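Local coordinates for alanine racemase 1 (Caldanaerobacter subterraneus subsp. tengcongensis MB4, PDB 4Y2W), which belongs to the alanine racemase family and joins an eight-stranded parallel barrel domain to a C-terminal domain rich in beta strands, in an assembly of two chains, at residues D178-Q183 / L213-S218; K27-N32 / D221-G226; E246-T251 / S364-R369; S350-D353 / I358-E361. The protein carries 1 engineered substitution. One frame throughout, in Å; residues are numbered along the deposited sequence.

Contact 1 (D178-Q183 / L213-S218)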
loop_
_atom_site.group_PDB
_atom_site.type_symbol
_atom_site.label_atom_id
_atom_site.label_comp_id
_atom_site.label_asym_id
_atom_site.label_seq_id
_atom_site.Cartn_x
_atom_site.Cartn_y
_atom_site.Cartn_z
ATOM N N ASP A 178 14.159 -19.111 -26.594
ATOM C CA ASP A 178 13.603 -20.386 -27.053
ATOM C C ASP A 178 12.173 -20.607 -26.565
ATOM O O ASP A 178 11.332 -21.104 -27.315
ATOM C CB ASP A 178 14.481 -21.559 -26.604
ATOM C CG ASP A 178 15.785 -21.646 -27.378
ATOM O OD1 ASP A 178 16.163 -20.669 -28.062
ATOM O OD2 ASP A 178 16.435 -22.708 -27.301
ATOM N N TYR A 179 11.903 -20.239 -25.314
ATOM C CA TYR A 179 10.563 -20.391 -24.750
ATOM C C TYR A 179 9.599 -19.342 -25.305
ATOM O O TYR A 179 8.447 -19.652 -25.597
ATOM C CB TYR A 179 10.596 -20.331 -23.222
ATOM C CG TYR A 179 9.413 -21.014 -22.574
ATOM C CD1 TYR A 179 9.253 -22.392 -22.670
ATOM C CD2 TYR A 179 8.458 -20.290 -21.866
ATOM C CE1 TYR A 179 8.176 -23.032 -22.083
ATOM C CE2 TYR A 179 7.378 -20.923 -21.274
ATOM C CZ TYR A 179 7.243 -22.295 -21.385
ATOM O OH TYR A 179 6.179 -22.945 -20.804
ATOM N N CYS A 180 10.070 -18.107 -25.457
ATOM C CA CYS A 180 9.271 -17.060 -26.096
ATOM C C CYS A 180 8.894 -17.449 -27.530
ATOM O O CYS A 180 7.738 -17.314 -27.931
ATOM C CB CYS A 180 10.017 -15.723 -26.094
ATOM S SG CYS A 180 10.137 -14.915 -24.478
ATOM N N LYS A 181 9.871 -17.933 -28.292
ATOM C CA LYS A 181 9.619 -18.426 -29.649
ATOM C C LYS A 181 8.623 -19.587 -29.599
ATOM O O LYS A 181 7.704 -19.655 -30.414
ATOM C CB LYS A 181 10.929 -18.867 -30.328
ATOM C CG LYS A 181 10.968 -18.694 -31.844
ATOM C CD LYS A 181 10.393 -19.886 -32.594
ATOM C CE LYS A 181 10.356 -19.637 -34.098
ATOM N NZ LYS A 181 9.410 -18.547 -34.485
ATOM N N GLU A 182 8.805 -20.480 -28.629
ATOM C CA GLU A 182 7.920 -21.631 -28.450
ATOM C C GLU A 182 6.489 -21.212 -28.130
ATOM O O GLU A 182 5.543 -21.759 -28.694
ATOM C CB GLU A 182 8.454 -22.545 -27.344
ATOM C CG GLU A 182 7.573 -23.749 -27.035
ATOM C CD GLU A 182 8.177 -24.670 -25.991
ATOM O OE1 GLU A 182 9.220 -24.315 -25.401
ATOM O OE2 GLU A 182 7.600 -25.753 -25.758
ATOM N N GLN A 183 6.338 -20.255 -27.216
ATOM C CA GLN A 183 5.018 -19.757 -26.821
ATOM C C GLN A 183 4.334 -19.039 -27.978
ATOM O O GLN A 183 3.125 -19.170 -28.176
ATOM C CB GLN A 183 5.121 -18.803 -25.626
ATOM C CG GLN A 183 5.515 -19.456 -24.312
ATOM C CD GLN A 183 5.376 -18.511 -23.131
ATOM O OE1 GLN A 183 6.370 -18.014 -22.598
ATOM N NE2 GLN A 183 4.139 -18.251 -22.721
ATOM N N LEU A 213 10.667 -4.853 -26.604
ATOM C CA LEU A 213 12.038 -4.409 -26.844
ATOM C C LEU A 213 12.816 -5.423 -27.680
ATOM O O LEU A 213 13.464 -5.066 -28.667
ATOM C CB LEU A 213 12.758 -4.174 -25.514
ATOM C CG LEU A 213 12.198 -3.053 -24.630
ATOM C CD1 LEU A 213 12.766 -3.149 -23.223
ATOM C CD2 LEU A 213 12.480 -1.683 -25.231
ATOM N N ASN A 214 12.728 -6.688 -27.279
ATOM C CA ASN A 214 13.538 -7.756 -27.856
ATOM C C ASN A 214 12.905 -8.380 -29.096
ATOM O O ASN A 214 13.491 -8.376 -30.179
ATOM C CB ASN A 214 13.760 -8.856 -26.811
ATOM C CG ASN A 214 14.441 -8.352 -25.552
ATOM O OD1 ASN A 214 14.909 -7.215 -25.490
ATOM N ND2 ASN A 214 14.495 -9.207 -24.532
ATOM N N LEU A 215 11.701 -8.911 -28.919
ATOM C CA LEU A 215 11.061 -9.773 -29.912
ATOM C C LEU A 215 10.195 -8.979 -30.889
ATOM O O LEU A 215 9.007 -8.769 -30.644
ATOM C CB LEU A 215 10.205 -10.827 -29.196
ATOM C CG LEU A 215 10.894 -11.986 -28.452
ATOM C CD1 LEU A 215 12.244 -11.635 -27.848
ATOM C CD2 LEU A 215 9.979 -12.516 -27.360
ATOM N N ASN A 216 10.784 -8.562 -32.006
ATOM C CA ASN A 216 10.064 -7.758 -33.004
ATOM C C ASN A 216 8.879 -8.510 -33.633
ATOM O O ASN A 216 7.918 -7.892 -34.094
ATOM C CB ASN A 216 11.020 -7.276 -34.106
ATOM C CG ASN A 216 11.004 -5.768 -34.283
ATOM O OD1 ASN A 216 10.672 -5.255 -35.355
ATOM N ND2 ASN A 216 11.373 -5.047 -33.229
ATOM N N TYR A 217 8.961 -9.841 -33.656
ATOM C CA TYR A 217 7.886 -10.683 -34.194
ATOM C C TYR A 217 6.630 -10.697 -33.324
ATOM O O TYR A 217 5.519 -10.824 -33.841
ATOM C CB TYR A 217 8.374 -12.122 -34.429
ATOM C CG TYR A 217 8.861 -12.873 -33.201
ATOM C CD1 TYR A 217 7.965 -13.495 -32.334
ATOM C CD2 TYR A 217 10.221 -12.995 -32.932
ATOM C CE1 TYR A 217 8.410 -14.191 -31.221
ATOM C CE2 TYR A 217 10.675 -13.692 -31.824
ATOM C CZ TYR A 217 9.768 -14.289 -30.973
ATOM O OH TYR A 217 10.218 -14.982 -29.874
ATOM N N SER A 218 6.811 -10.560 -32.010
ATOM C CA SER A 218 5.697 -10.632 -31.051
ATOM C C SER A 218 4.720 -9.452 -31.112
ATOM O O SER A 218 3.627 -9.532 -30.547
ATOM C CB SER A 218 6.237 -10.767 -29.621
ATOM O OG SER A 218 7.027 -9.647 -29.259
#
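Cys180 and Lys181 meet Leu215 and Tyr217 in a small, largely apolar packing contact on the outside of the barrel domain, where helix 177-195 lies against the turn that follows helix 209-214. The inner part is apolar: CB of Cys180 rests on CD2 of Leu215 at 3.4 Å, and SG of the cysteine lies a little farther from the same methyl. A small side chain suits this face of the helix because it lets a leucine methyl settle directly on CB, close to the helix surface. Farther out, the Tyr217 ring reaches toward the helix with OH leading. That hydroxyl lies 3.4 Å from N of Lys181, but the angle is poor and the approach is packing rather than a hydrogen bond. Leu215 CB covers one ring face, 3.9 Å above its plane, while the lysine chain, bent at chi2, carries NZ over the opposite face. NZ is 5.5 Å from the centroid of the Tyr217 ring, giving at most a weak cation-pi attraction, and its stronger partner is Asp185. The turn itself is gripped at Leu215 O, to which Ser218 OG donates at 2.6 Å in the carbonyl plane. Ser218 N bonds to it as well. Around the contact, Phe184 of helix 177-195 meets Tyr217 edge-to-face, Arg177 packs on Leu215, and Ser218 touches strand 203-208, just before the chain enters strand 222-224.

Contact 2 (K27-N32 / D221-G226). With PO4 (phosphate ion), chain C.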
loop_
_atom_site.group_PDB
_atom_site.type_symbol
_atom_site.label_atom_id
_atom_site.label_comp_id
_atom_site.label_asym_id
_atom_site.label_seq_id
_atom_site.Cartn_x
_atom_site.Cartn_y
_atom_site.Cartn_z
ATOM N N LYS A 27 7.768 4.524 -31.632
ATOM C CA LYS A 27 8.938 4.476 -32.510
ATOM C C LYS A 27 9.420 3.044 -32.741
ATOM O O LYS A 27 9.858 2.711 -33.840
ATOM C CB LYS A 27 10.081 5.317 -31.934
ATOM C CG LYS A 27 9.789 6.809 -31.873
ATOM C CD LYS A 27 10.877 7.557 -31.116
ATOM C CE LYS A 27 10.647 9.061 -31.142
ATOM N NZ LYS A 27 11.721 9.811 -30.435
ATOM N N ILE A 28 9.328 2.207 -31.707
ATOM C CA ILE A 28 9.787 0.813 -31.768
ATOM C C ILE A 28 8.860 -0.060 -32.617
ATOM O O ILE A 28 9.330 -0.891 -33.396
ATOM C CB ILE A 28 9.900 0.185 -30.353
ATOM C CG1 ILE A 28 10.871 0.985 -29.471
ATOM C CG2 ILE A 28 10.334 -1.277 -30.432
ATOM C CD1 ILE A 28 12.232 1.224 -30.090
ATOM N N VAL A 29 7.552 0.120 -32.449
ATOM C CA VAL A 29 6.556 -0.664 -33.190
ATOM C C VAL A 29 6.206 -0.000 -34.517
ATOM O O VAL A 29 6.549 1.159 -34.755
ATOM C CB VAL A 29 5.257 -0.884 -32.373
ATOM C CG1 VAL A 29 5.580 -1.446 -30.995
ATOM C CG2 VAL A 29 4.441 0.400 -32.255
ATOM N N GLY A 30 5.512 -0.743 -35.375
ATOM C CA GLY A 30 5.076 -0.227 -36.670
ATOM C C GLY A 30 4.058 0.890 -36.532
ATOM O O GLY A 30 3.593 1.190 -35.431
ATOM N N LYS A 31 3.708 1.507 -37.656
ATOM C CA LYS A 31 2.748 2.608 -37.655
ATOM C C LYS A 31 1.308 2.090 -37.566
ATOM O O LYS A 31 0.408 2.818 -37.138
ATOM C CB LYS A 31 2.936 3.483 -38.899
ATOM C CG LYS A 31 2.471 4.920 -38.715
ATOM C CD LYS A 31 3.155 5.865 -39.691
ATOM C CE LYS A 31 2.857 7.319 -39.359
ATOM N NZ LYS A 31 1.414 7.651 -39.525
ATOM N N ASN A 32 1.103 0.833 -37.962
ATOM C CA ASN A 32 -0.211 0.188 -37.900
ATOM C C ASN A 32 -0.382 -0.735 -36.691
ATOM O O ASN A 32 -1.389 -1.434 -36.585
ATOM C CB ASN A 32 -0.458 -0.605 -39.187
ATOM C CG ASN A 32 -0.520 0.284 -40.418
ATOM O OD1 ASN A 32 -1.198 1.313 -40.416
ATOM N ND2 ASN A 32 0.182 -0.110 -41.477
ATOM N N ASP A 221 -0.859 -7.403 -33.742
ATOM C CA ASP A 221 -1.790 -6.304 -34.009
ATOM C C ASP A 221 -1.790 -5.257 -32.896
ATOM O O ASP A 221 -2.099 -4.093 -33.140
ATOM C CB ASP A 221 -3.212 -6.840 -34.190
ATOM C CG ASP A 221 -3.304 -7.915 -35.256
ATOM O OD1 ASP A 221 -2.846 -7.680 -36.392
ATOM O OD2 ASP A 221 -3.835 -9.003 -34.948
ATOM N N MET A 222 -1.465 -5.679 -31.674
ATOM C CA MET A 222 -1.432 -4.772 -30.529
ATOM C C MET A 222 -0.326 -5.153 -29.545
ATOM O O MET A 222 0.105 -6.304 -29.483
ATOM C CB MET A 222 -2.796 -4.751 -29.829
ATOM C CG MET A 222 -2.978 -3.621 -28.827
ATOM S SD MET A 222 -4.699 -3.365 -28.358
ATOM C CE MET A 222 -5.112 -4.969 -27.677
ATOM N N VAL A 223 0.120 -4.164 -28.781
ATOM C CA VAL A 223 1.241 -4.308 -27.861
ATOM C C VAL A 223 0.851 -3.749 -26.477
ATOM O O VAL A 223 0.053 -2.815 -26.387
ATOM C CB VAL A 223 2.490 -3.646 -28.499
ATOM C CG1 VAL A 223 3.195 -2.680 -27.566
ATOM C CG2 VAL A 223 3.442 -4.712 -29.022
ATOM N N ARG A 224 1.401 -4.334 -25.409
ATOM C CA ARG A 224 0.953 -4.053 -24.029
ATOM C C ARG A 224 2.046 -3.484 -23.100
ATOM O O ARG A 224 2.498 -4.165 -22.171
ATOM C CB ARG A 224 0.383 -5.331 -23.397
ATOM C CG ARG A 224 -0.833 -5.926 -24.099
ATOM C CD ARG A 224 -1.498 -6.984 -23.226
ATOM N NE ARG A 224 -0.543 -7.996 -22.769
ATOM C CZ ARG A 224 -0.430 -9.240 -23.241
ATOM N NH1 ARG A 224 -1.223 -9.704 -24.203
ATOM N NH2 ARG A 224 0.493 -10.044 -22.730
ATOM N N PRO A 225 2.463 -2.228 -23.330
ATOM C CA PRO A 225 3.446 -1.618 -22.433
ATOM C C PRO A 225 2.830 -1.219 -21.095
ATOM O O PRO A 225 1.740 -0.643 -21.065
ATOM C CB PRO A 225 3.894 -0.373 -23.201
ATOM C CG PRO A 225 2.723 -0.017 -24.047
ATOM C CD PRO A 225 2.097 -1.326 -24.437
ATOM N N GLY A 226 3.532 -1.523 -20.007
ATOM C CA GLY A 226 3.087 -1.167 -18.662
ATOM C C GLY A 226 4.154 -0.394 -17.919
ATOM O O GLY A 226 4.267 0.821 -18.080
HETATM P P PO4 C . 4.639 -5.043 -18.267
HETATM O O1 PO4 C . 5.458 -4.054 -19.065
HETATM O O2 PO4 C . 5.354 -6.375 -18.193
HETATM O O3 PO4 C . 3.296 -5.234 -18.936
HETATM O O4 PO4 C . 4.442 -4.512 -16.864
#
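Val29 and Val223 touch through one methyl each, CG1 of Val29 standing 4.4 Å from CG1 of Val223. Both CB atoms are directed at the opposing segment, and Val29 holds CG1 anti to its carbonyl carbon (chi1 -52°), which leaves that branch facing the strand. Valines suit this place: they reach only a short way, which matches the modest gap between a barrel strand and the loop outside it. At the other end the main chains merely pass near each other, O of Asn32 and O of Asp221 lying 4.4 Å apart with no bond.

What sets these groups in place is the closure of the barrel. Segment 27-32 leaves helix 15-28 at Val29 and leads into strand 34-38, the first strand, whose Lys34 and Met36 share backbone hydrogen bonds with Val223 of the last strand, 222-224. Ala207 packs on Val223 and His219 on Val29, and Asp221 forms a salt bridge with Lys204. Just past the strand, N of Gly226 gives a weak hydrogen bond to O1 of a phosphate ion at 3.3 Å; with no side chain, the glycine leaves room for O4. Phosphate at the end of the last strand recalls the anion sites of many such barrels, although this ion probably came from the crystallisation liquor.

Between the two segments themselves, then, the contact is non-directional: it adds apolar burial, whereas strand alignment comes from the backbone bonds next door.

Contact 3 (E246-T251 / S364-R369)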
loop_
_atom_site.group_PDB
_atom_site.type_symbol
_atom_site.label_atom_id
_atom_site.label_comp_id
_atom_site.label_asym_id
_atom_site.label_seq_id
_atom_site.Cartn_x
_atom_site.Cartn_y
_atom_site.Cartn_z
ATOM N N GLU A 246 12.230 10.269 -16.379
ATOM C CA GLU A 246 11.773 9.993 -15.025
ATOM C C GLU A 246 10.335 10.466 -14.863
ATOM O O GLU A 246 10.036 11.637 -15.115
ATOM C CB GLU A 246 12.680 10.698 -14.018
ATOM C CG GLU A 246 12.570 10.180 -12.596
ATOM C CD GLU A 246 13.550 10.870 -11.671
ATOM O OE1 GLU A 246 14.567 10.241 -11.325
ATOM O OE2 GLU A 246 13.320 12.047 -11.316
ATOM N N THR A 247 9.454 9.554 -14.450
ATOM C CA THR A 247 8.019 9.829 -14.369
ATOM C C THR A 247 7.519 10.090 -12.950
ATOM O O THR A 247 6.515 10.784 -12.770
ATOM C CB THR A 247 7.195 8.669 -14.958
ATOM O OG1 THR A 247 7.587 7.439 -14.341
ATOM C CG2 THR A 247 7.409 8.568 -16.454
ATOM N N LEU A 248 8.205 9.533 -11.953
ATOM C CA LEU A 248 7.800 9.680 -10.556
ATOM C C LEU A 248 8.956 10.098 -9.663
ATOM O O LEU A 248 10.046 9.534 -9.750
ATOM C CB LEU A 248 7.229 8.364 -10.040
ATOM C CG LEU A 248 6.780 8.342 -8.576
ATOM C CD1 LEU A 248 5.566 7.438 -8.418
ATOM C CD2 LEU A 248 7.900 7.923 -7.627
ATOM N N ARG A 249 8.704 11.073 -8.790
ATOM C CA ARG A 249 9.639 11.411 -7.716
ATOM C C ARG A 249 8.955 11.263 -6.354
ATOM O O ARG A 249 8.029 12.008 -6.031
ATOM C CB ARG A 249 10.182 12.828 -7.882
ATOM C CG ARG A 249 11.037 13.034 -9.123
ATOM C CD ARG A 249 12.113 14.080 -8.873
ATOM N NE ARG A 249 11.554 15.301 -8.292
ATOM C CZ ARG A 249 12.209 16.151 -7.499
ATOM N NH1 ARG A 249 13.479 15.946 -7.155
ATOM N NH2 ARG A 249 11.578 17.222 -7.036
ATOM N N PHE A 250 9.414 10.293 -5.569
ATOM C CA PHE A 250 8.886 10.042 -4.232
ATOM C C PHE A 250 9.704 10.880 -3.260
ATOM O O PHE A 250 10.879 10.601 -3.044
ATOM C CB PHE A 250 8.993 8.545 -3.912
ATOM C CG PHE A 250 8.266 8.106 -2.666
ATOM C CD1 PHE A 250 7.375 8.939 -1.991
ATOM C CD2 PHE A 250 8.452 6.813 -2.189
ATOM C CE1 PHE A 250 6.715 8.501 -0.856
ATOM C CE2 PHE A 250 7.793 6.371 -1.058
ATOM C CZ PHE A 250 6.922 7.216 -0.389
ATOM N N THR A 251 9.085 11.917 -2.696
ATOM C CA THR A 251 9.808 12.913 -1.905
ATOM C C THR A 251 9.172 13.181 -0.539
ATOM O O THR A 251 7.997 12.877 -0.313
ATOM C CB THR A 251 9.905 14.247 -2.669
ATOM O OG1 THR A 251 8.645 14.928 -2.627
ATOM C CG2 THR A 251 10.308 14.007 -4.126
ATOM N N SER A 364 4.010 -0.049 -6.406
ATOM C CA SER A 364 2.741 -0.482 -5.816
ATOM C C SER A 364 2.719 -0.387 -4.285
ATOM O O SER A 364 1.657 -0.437 -3.668
ATOM C CB SER A 364 2.418 -1.916 -6.251
ATOM O OG SER A 364 3.255 -2.867 -5.608
ATOM N N ARG A 365 3.894 -0.258 -3.682
ATOM C CA ARG A 365 4.026 -0.147 -2.236
ATOM C C ARG A 365 3.654 1.255 -1.736
ATOM O O ARG A 365 3.342 1.429 -0.558
ATOM C CB ARG A 365 5.468 -0.469 -1.832
ATOM C CG ARG A 365 5.612 -1.528 -0.752
ATOM C CD ARG A 365 5.140 -2.894 -1.229
ATOM N NE ARG A 365 5.998 -3.968 -0.736
ATOM C CZ ARG A 365 5.771 -5.268 -0.926
ATOM N NH1 ARG A 365 4.690 -5.692 -1.591
ATOM N NH2 ARG A 365 6.634 -6.153 -0.439
ATOM N N ILE A 366 3.685 2.245 -2.626
ATOM C CA ILE A 366 3.413 3.635 -2.249
ATOM C C ILE A 366 1.935 3.795 -1.881
ATOM O O ILE A 366 1.063 3.770 -2.746
ATOM C CB ILE A 366 3.789 4.619 -3.374
ATOM C CG1 ILE A 366 5.286 4.527 -3.684
ATOM C CG2 ILE A 366 3.435 6.045 -2.972
ATOM C CD1 ILE A 366 5.680 5.152 -5.005
ATOM N N SER A 367 1.674 3.991 -0.594
ATOM C CA SER A 367 0.344 3.761 -0.035
ATOM C C SER A 367 -0.640 4.892 -0.277
ATOM O O SER A 367 -0.291 5.961 -0.787
ATOM C CB SER A 367 0.435 3.498 1.471
ATOM O OG SER A 367 0.455 4.711 2.205
ATOM N N ARG A 368 -1.880 4.615 0.121
ATOM C CA ARG A 368 -2.993 5.556 0.072
ATOM C C ARG A 368 -2.668 6.892 0.743
ATOM O O ARG A 368 -3.132 7.946 0.298
ATOM C CB ARG A 368 -4.219 4.903 0.734
ATOM C CG ARG A 368 -5.461 5.777 0.834
ATOM C CD ARG A 368 -6.686 4.955 1.213
ATOM N NE ARG A 368 -7.775 5.795 1.717
ATOM C CZ ARG A 368 -7.866 6.261 2.963
ATOM N NH1 ARG A 368 -6.930 5.994 3.872
ATOM N NH2 ARG A 368 -8.904 7.013 3.304
ATOM N N ARG A 369 -1.863 6.848 1.802
ATOM C CA ARG A 369 -1.536 8.051 2.573
ATOM C C ARG A 369 -0.662 9.055 1.814
ATOM O O ARG A 369 -0.610 10.227 2.187
ATOM C CB ARG A 369 -0.858 7.665 3.891
ATOM C CG ARG A 369 -1.033 8.692 4.995
ATOM C CD ARG A 369 -0.728 8.112 6.366
ATOM N NE ARG A 369 0.660 7.674 6.499
ATOM C CZ ARG A 369 1.178 7.149 7.607
ATOM N NH1 ARG A 369 0.434 6.992 8.697
ATOM N NH2 ARG A 369 2.451 6.779 7.630
#
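Ile366 places its long branch between Leu248 and Phe250, meeting each in a different way. With CG1 anti to its carbonyl carbon (chi1 -61°) and chi2 extended, the isoleucine sends CD1 out to the leucine, and the two reach each other tip to tip, Leu248 CD1 to Ile366 CD1, at 4.1 Å. Phe250 instead slides past the isoleucine in the opposite direction, so the flank of the branch rather than its end is used: CG1 of Ile366 sits over one face of the ring, 4.1 Å from CE2 of Phe250.

Leu248 and Phe250 are two residues apart on strand 248-260 and therefore project from the same side of it. Each extends CG away from its backbone N (chi1 179° for Leu248), which sends both side chains well out from the sheet. A flat ring offers the isoleucine a broad apolar surface, while the slimmer leucine meets its terminal methyl. Val11 of the adjoining strand 10-14 touches all three residues and continues this core.

The segment carrying Ile366 has just left helix 359-365. Beyond it an ST turn, with Arg369 N donating to Ser367 OG at 3.2 Å, bends the chain, and Ser367 OG also bonds to Ala288 O. Arginines near Ile366 also reach the second subunit: Arg365 pairs with Glu361 of its own chain and with Asp292 of the second subunit, Arg368 with Glu73 of the second subunit.

Chemically, three buried hydrocarbon side chains join the strand to the chain just past the helix through apolar packing, with no hydrogen bond between the two segments.

Contact 4 (S350-D353 / I358-E361)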
loop_
_atom_site.group_PDB
_atom_site.type_symbol
_atom_site.label_atom_id
_atom_site.label_comp_id
_atom_site.label_asym_id
_atom_site.label_seq_id
_atom_site.Cartn_x
_atom_site.Cartn_y
_atom_site.Cartn_z
ATOM N N SER A 350 17.165 0.871 -8.455
ATOM C CA SER A 350 18.119 0.735 -7.350
ATOM C C SER A 350 17.422 0.284 -6.067
ATOM O O SER A 350 17.938 -0.572 -5.347
ATOM C CB SER A 350 18.845 2.056 -7.093
ATOM O OG SER A 350 19.600 2.452 -8.217
ATOM N N MET A 351 16.255 0.865 -5.790
ATOM C CA MET A 351 15.468 0.494 -4.619
ATOM C C MET A 351 14.972 -0.948 -4.720
ATOM O O MET A 351 15.053 -1.706 -3.754
ATOM C CB MET A 351 14.289 1.449 -4.436
ATOM C CG MET A 351 13.395 1.103 -3.252
ATOM S SD MET A 351 12.518 2.517 -2.559
ATOM C CE MET A 351 13.848 3.314 -1.663
ATOM N N ALA A 352 14.469 -1.320 -5.895
ATOM C CA ALA A 352 13.987 -2.681 -6.149
ATOM C C ALA A 352 15.081 -3.731 -5.950
ATOM O O ALA A 352 14.825 -4.810 -5.411
ATOM C CB ALA A 352 13.419 -2.779 -7.555
ATOM N N ASP A 353 16.297 -3.409 -6.385
ATOM C CA ASP A 353 17.441 -4.304 -6.219
ATOM C C ASP A 353 17.763 -4.507 -4.743
ATOM O O ASP A 353 17.886 -5.641 -4.285
ATOM C CB ASP A 353 18.674 -3.752 -6.940
ATOM C CG ASP A 353 18.487 -3.663 -8.441
ATOM O OD1 ASP A 353 17.515 -4.243 -8.968
ATOM O OD2 ASP A 353 19.317 -3.005 -9.104
ATOM N N ILE A 358 11.367 -6.167 -7.929
ATOM C CA ILE A 358 11.358 -5.484 -9.221
ATOM C C ILE A 358 10.602 -4.162 -9.099
ATOM O O ILE A 358 9.762 -4.021 -8.210
ATOM C CB ILE A 358 10.729 -6.362 -10.327
ATOM C CG1 ILE A 358 9.399 -6.974 -9.860
ATOM C CG2 ILE A 358 11.698 -7.461 -10.733
ATOM C CD1 ILE A 358 8.639 -7.701 -10.947
ATOM N N PRO A 359 10.896 -3.191 -9.992
ATOM C CA PRO A 359 10.299 -1.852 -9.935
ATOM C C PRO A 359 8.783 -1.809 -9.762
ATOM O O PRO A 359 8.266 -0.874 -9.154
ATOM C CB PRO A 359 10.682 -1.246 -11.284
ATOM C CG PRO A 359 11.974 -1.899 -11.624
ATOM C CD PRO A 359 11.879 -3.297 -11.089
ATOM N N GLN A 360 8.075 -2.803 -10.291
ATOM C CA GLN A 360 6.619 -2.818 -10.205
ATOM C C GLN A 360 6.126 -2.886 -8.759
ATOM O O GLN A 360 5.204 -2.158 -8.397
ATOM C CB GLN A 360 6.033 -3.967 -11.029
ATOM C CG GLN A 360 6.194 -3.795 -12.535
ATOM C CD GLN A 360 7.343 -4.599 -13.125
ATOM O OE1 GLN A 360 8.409 -4.719 -12.526
ATOM N NE2 GLN A 360 7.125 -5.153 -14.308
ATOM N N GLU A 361 6.737 -3.742 -7.938
ATOM C CA GLU A 361 6.313 -3.883 -6.539
ATOM C C GLU A 361 6.640 -2.648 -5.690
ATOM O O GLU A 361 5.891 -2.312 -4.770
ATOM C CB GLU A 361 6.919 -5.130 -5.890
ATOM C CG GLU A 361 6.332 -5.437 -4.515
ATOM C CD GLU A 361 6.860 -6.722 -3.903
ATOM O OE1 GLU A 361 8.071 -7.011 -4.027
ATOM O OE2 GLU A 361 6.059 -7.442 -3.277
#
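Ile358 is extended (phi -124°, psi 156°) and Pro359 turns at once into helical torsions (phi -48°), and this change of course sets the peptide between them against the methyl of Ala352. CB of Ala352 stands over the face of that peptide group, 3.5 Å from C of Ile358 and equally 3.5 Å from N of Pro359. The proline ring joins from the flank, with CD of Pro359 3.9 Å from CB of Ala352. The main chains are correspondingly close, CA of Ala352 being 4.9 Å from CA of Ile358.

Alanine suits this position, since its single methyl lets helix 348-354 come almost directly onto the start of helix 359-365. The same methyl also touches Val362, one turn farther along the second helix. Ile358 holds the N-cap position, and its CB is directed away from Ala352. O of Ile358 accepts a weak bond from N of Glu361 at 3.0 Å. Proline is well placed directly after the cap: its lack of an N-H costs nothing at the first helical position, where no earlier carbonyl of the helix awaits it, and the ring already restricts phi.

Outward from this close packing, Gln360 lines the pocket of a bound alanine, together with Lys40, Tyr44, Arg138 and His168. Glu361 reaches the second subunit.

The seam thus rests on van der Waals contact between a methyl, a peptide face and a proline ring, with no hydrogen bond across it, while the carboxylate of Glu361 is engaged by Arg365 and by N of Arg293 of the second subunit.

Contacts 1 and 2 belong to the parallel barrel, contacts 3 and 4 to the C-terminal domain. Along the chain contact 2 spans almost the whole barrel, from helix 15-28 to strand 222-224, and contact 1 falls within that span; their centres are about 14 Å apart. The second pair follows in series: contact 3 joins strand 248-260 to the chain just past helix 359-365, and contact 4, between its two segments in sequence, packs the start of that helix, their centres about 12 Å apart. Centres of contacts 2 and 3 lie about 27 Å apart, those of contacts 1 and 3 about 32 Å. Each pair lies within one domain, none of the four bridges the two, and contacts 3 and 4 also border the second subunit.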